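Local coordinates for protein (sliding clamp) (Enterobacteria phage RB69, PDB 1B77), which probably encircles DNA as a ring of three subunits and tethers the phage replicative DNA polymerase to it, so that synthesis is processive, at residues D51-D56 against S98-P103. Residues are numbered along the deposited sequence; the frame is centred on the assembly and turned at random.
Sequences DVALYD and STIVFP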
ATOM      1  N   ASP A  51     -12.499 -28.730 -20.597  1.00 29.72           N
ATOM      2  CA  ASP A  51     -12.947 -27.406 -20.991  1.00 29.31           C
ATOM      3  C   ASP A  51     -13.807 -26.798 -19.892  1.00 28.81           C
ATOM      4  O   ASP A  51     -14.680 -27.461 -19.323  1.00 28.63           O
ATOM      5  CB  ASP A  51     -13.728 -27.482 -22.301  1.00 29.92           C
ATOM      6  CG  ASP A  51     -12.982 -28.264 -23.362  1.00 30.59           C
ATOM      7  OD1 ASP A  51     -12.171 -27.649 -24.091  1.00 30.29           O
ATOM      8  OD2 ASP A  51     -13.189 -29.501 -23.448  1.00 31.17           O
ATOM      9  N   VAL A  52     -13.544 -25.535 -19.577  1.00 27.91           N
ATOM     10  CA  VAL A  52     -14.298 -24.869 -18.529  1.00 27.02           C
ATOM     11  C   VAL A  52     -14.146 -23.360 -18.628  1.00 26.47           C
ATOM     12  O   VAL A  52     -13.072 -22.845 -18.936  1.00 26.10           O
ATOM     13  CB  VAL A  52     -13.831 -25.352 -17.125  1.00 27.14           C
ATOM     14  CG1 VAL A  52     -12.394 -24.910 -16.877  1.00 26.85           C
ATOM     15  CG2 VAL A  52     -14.785 -24.835 -16.033  1.00 26.81           C
ATOM     16  N   ALA A  53     -15.243 -22.660 -18.376  1.00 25.80           N
ATOM     17  CA  ALA A  53     -15.248 -21.217 -18.427  1.00 25.19           C
ATOM     18  C   ALA A  53     -15.113 -20.658 -17.019  1.00 24.66           C
ATOM     19  O   ALA A  53     -15.742 -21.146 -16.082  1.00 25.24           O
ATOM     20  CB  ALA A  53     -16.541 -20.721 -19.066  1.00 25.30           C
ATOM     21  N   LEU A  54     -14.288 -19.632 -16.877  1.00 23.67           N
ATOM     22  CA  LEU A  54     -14.077 -18.979 -15.592  1.00 22.87           C
ATOM     23  C   LEU A  54     -14.580 -17.536 -15.679  1.00 22.46           C
ATOM     24  O   LEU A  54     -14.170 -16.783 -16.562  1.00 22.36           O
ATOM     25  CB  LEU A  54     -12.594 -19.006 -15.236  1.00 22.21           C
ATOM     26  CG  LEU A  54     -12.058 -20.381 -14.841  1.00 22.27           C
ATOM     27  CD1 LEU A  54     -10.530 -20.378 -14.893  1.00 22.26           C
ATOM     28  CD2 LEU A  54     -12.561 -20.740 -13.455  1.00 21.72           C
ATOM     29  N   TYR A  55     -15.478 -17.171 -14.769  1.00 21.93           N
ATOM     30  CA  TYR A  55     -16.060 -15.829 -14.722  1.00 21.90           C
ATOM     31  C   TYR A  55     -15.079 -14.822 -14.118  1.00 21.71           C
ATOM     32  O   TYR A  55     -14.983 -13.688 -14.583  1.00 21.67           O
ATOM     33  CB  TYR A  55     -17.331 -15.847 -13.870  1.00 22.59           C
ATOM     34  CG  TYR A  55     -18.131 -14.562 -13.899  1.00 23.05           C
ATOM     35  CD1 TYR A  55     -18.839 -14.184 -15.035  1.00 23.40           C
ATOM     36  CD2 TYR A  55     -18.169 -13.717 -12.788  1.00 23.46           C
ATOM     37  CE1 TYR A  55     -19.574 -12.995 -15.070  1.00 24.10           C
ATOM     38  CE2 TYR A  55     -18.899 -12.523 -12.808  1.00 24.07           C
ATOM     39  CZ  TYR A  55     -19.599 -12.170 -13.951  1.00 24.40           C
ATOM     40  OH  TYR A  55     -20.344 -11.013 -13.966  1.00 25.20           O
ATOM     41  N   ASP A  56     -14.360 -15.244 -13.080  1.00 21.17           N
ATOM     42  CA  ASP A  56     -13.403 -14.380 -12.390  1.00 21.44           C
ATOM     43  C   ASP A  56     -12.034 -15.048 -12.339  1.00 21.51           C
ATOM     44  O   ASP A  56     -11.621 -15.574 -11.304  1.00 21.16           O
ATOM     45  CB  ASP A  56     -13.883 -14.101 -10.961  1.00 21.39           C
ATOM     46  CG  ASP A  56     -13.096 -12.983 -10.283  1.00 21.79           C
ATOM     47  OD1 ASP A  56     -11.959 -12.673 -10.714  1.00 21.17           O
ATOM     48  OD2 ASP A  56     -13.624 -12.422  -9.298  1.00 22.16           O
ATOM     49  N   SER A  98     -22.215 -18.435 -21.602  1.00 24.81           N
ATOM     50  CA  SER A  98     -22.907 -17.208 -21.973  1.00 24.63           C
ATOM     51  C   SER A  98     -22.603 -15.991 -21.118  1.00 24.59           C
ATOM     52  O   SER A  98     -22.951 -14.879 -21.509  1.00 24.75           O
ATOM     53  CB  SER A  98     -24.430 -17.427 -22.019  1.00 24.43           C
ATOM     54  OG  SER A  98     -25.010 -17.536 -20.726  1.00 23.96           O
ATOM     55  N   THR A  99     -21.950 -16.185 -19.970  1.00 24.51           N
ATOM     56  CA  THR A  99     -21.643 -15.061 -19.074  1.00 24.30           C
ATOM     57  C   THR A  99     -20.244 -14.474 -19.196  1.00 24.30           C
ATOM     58  O   THR A  99     -19.846 -13.647 -18.372  1.00 24.42           O
ATOM     59  CB  THR A  99     -21.850 -15.422 -17.581  1.00 24.21           C
ATOM     60  OG1 THR A  99     -20.896 -16.413 -17.190  1.00 23.78           O
ATOM     61  CG2 THR A  99     -23.264 -15.939 -17.348  1.00 23.96           C
ATOM     62  N   ILE A 100     -19.491 -14.909 -20.199  1.00 24.28           N
ATOM     63  CA  ILE A 100     -18.152 -14.376 -20.432  1.00 24.38           C
ATOM     64  C   ILE A 100     -17.979 -14.198 -21.927  1.00 24.79           C
ATOM     65  O   ILE A 100     -18.674 -14.842 -22.709  1.00 24.59           O
ATOM     66  CB  ILE A 100     -17.051 -15.328 -19.948  1.00 24.07           C
ATOM     67  CG1 ILE A 100     -17.130 -16.643 -20.719  1.00 23.80           C
ATOM     68  CG2 ILE A 100     -17.183 -15.551 -18.459  1.00 23.85           C
ATOM     69  CD1 ILE A 100     -15.951 -17.553 -20.480  1.00 23.86           C
ATOM     70  N   VAL A 101     -17.063 -13.319 -22.328  1.00 25.10           N
ATOM     71  CA  VAL A 101     -16.810 -13.098 -23.748  1.00 25.71           C
ATOM     72  C   VAL A 101     -15.496 -13.783 -24.080  1.00 26.37           C
ATOM     73  O   VAL A 101     -14.521 -13.643 -23.340  1.00 26.27           O
ATOM     74  CB  VAL A 101     -16.716 -11.594 -24.072  1.00 25.72           C
ATOM     75  CG1 VAL A 101     -16.290 -11.393 -25.524  1.00 25.50           C
ATOM     76  CG2 VAL A 101     -18.058 -10.942 -23.833  1.00 25.35           C
ATOM     77  N   PHE A 102     -15.462 -14.522 -25.183  1.00 27.18           N
ATOM     78  CA  PHE A 102     -14.255 -15.248 -25.553  1.00 28.32           C
ATOM     79  C   PHE A 102     -14.115 -15.471 -27.056  1.00 29.63           C
ATOM     80  O   PHE A 102     -15.105 -15.487 -27.786  1.00 29.97           O
ATOM     81  CB  PHE A 102     -14.249 -16.603 -24.841  1.00 27.71           C
ATOM     82  CG  PHE A 102     -15.389 -17.511 -25.256  1.00 27.43           C
ATOM     83  CD1 PHE A 102     -15.267 -18.349 -26.366  1.00 26.86           C
ATOM     84  CD2 PHE A 102     -16.588 -17.517 -24.545  1.00 26.64           C
ATOM     85  CE1 PHE A 102     -16.321 -19.176 -26.760  1.00 26.56           C
ATOM     86  CE2 PHE A 102     -17.642 -18.335 -24.933  1.00 26.41           C
ATOM     87  CZ  PHE A 102     -17.512 -19.168 -26.039  1.00 26.24           C
ATOM     88  N   PRO A 103     -12.876 -15.649 -27.535  1.00 30.75           N
ATOM     89  CA  PRO A 103     -12.577 -15.886 -28.951  1.00 31.98           C
ATOM     90  C   PRO A 103     -13.017 -17.310 -29.310  1.00 33.37           C
ATOM     91  O   PRO A 103     -12.657 -18.259 -28.609  1.00 33.33           O
ATOM     92  CB  PRO A 103     -11.054 -15.749 -29.008  1.00 31.53           C
ATOM     93  CG  PRO A 103     -10.725 -14.878 -27.828  1.00 31.60           C
ATOM     94  CD  PRO A 103     -11.630 -15.441 -26.777  1.00 30.93           C
TER
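Y55 and I100 mark the closest backbone approach, their CA atoms 6.3 Å apart, where strand 52-54 gives way to a turn and meets segment 98-103, a 3-10 end followed by loop, without a hydrogen bond between the two segments. I100 makes the largest single contribution, dividing its branches. With CG1 set between backbone N and carbonyl carbon (chi1 62°), CD1 of I100 runs on to the methyl of A53, which points toward it, and the CD1 to CB distance is 3.5 Å. The other branch of I100, CG2, lies against the backbone where the strand ends, 3.8 Å from L54 O and 3.9 Å from Y55 CA. The tyrosine ring continues the patch: CG anti to the backbone N (chi1 -172°) carries it out beside T99, whose carbonyl O meets the ring edge in its plane, 3.4 Å from CE1 of Y55. T99 OG1 sits 3.7 Å from CD1 of Y55, but its hydrogen bond goes to the carbonyl of D96. L54 turns the other way, onto L23 and I81. The pairing illustrates how an irregular connection, here between strands 88-92 and 114-118, can be held by side-chain contacts, beside a backbone hydrogen bond of A53 with A95, against the small antiparallel sheet of strands 21-23 and 52-54.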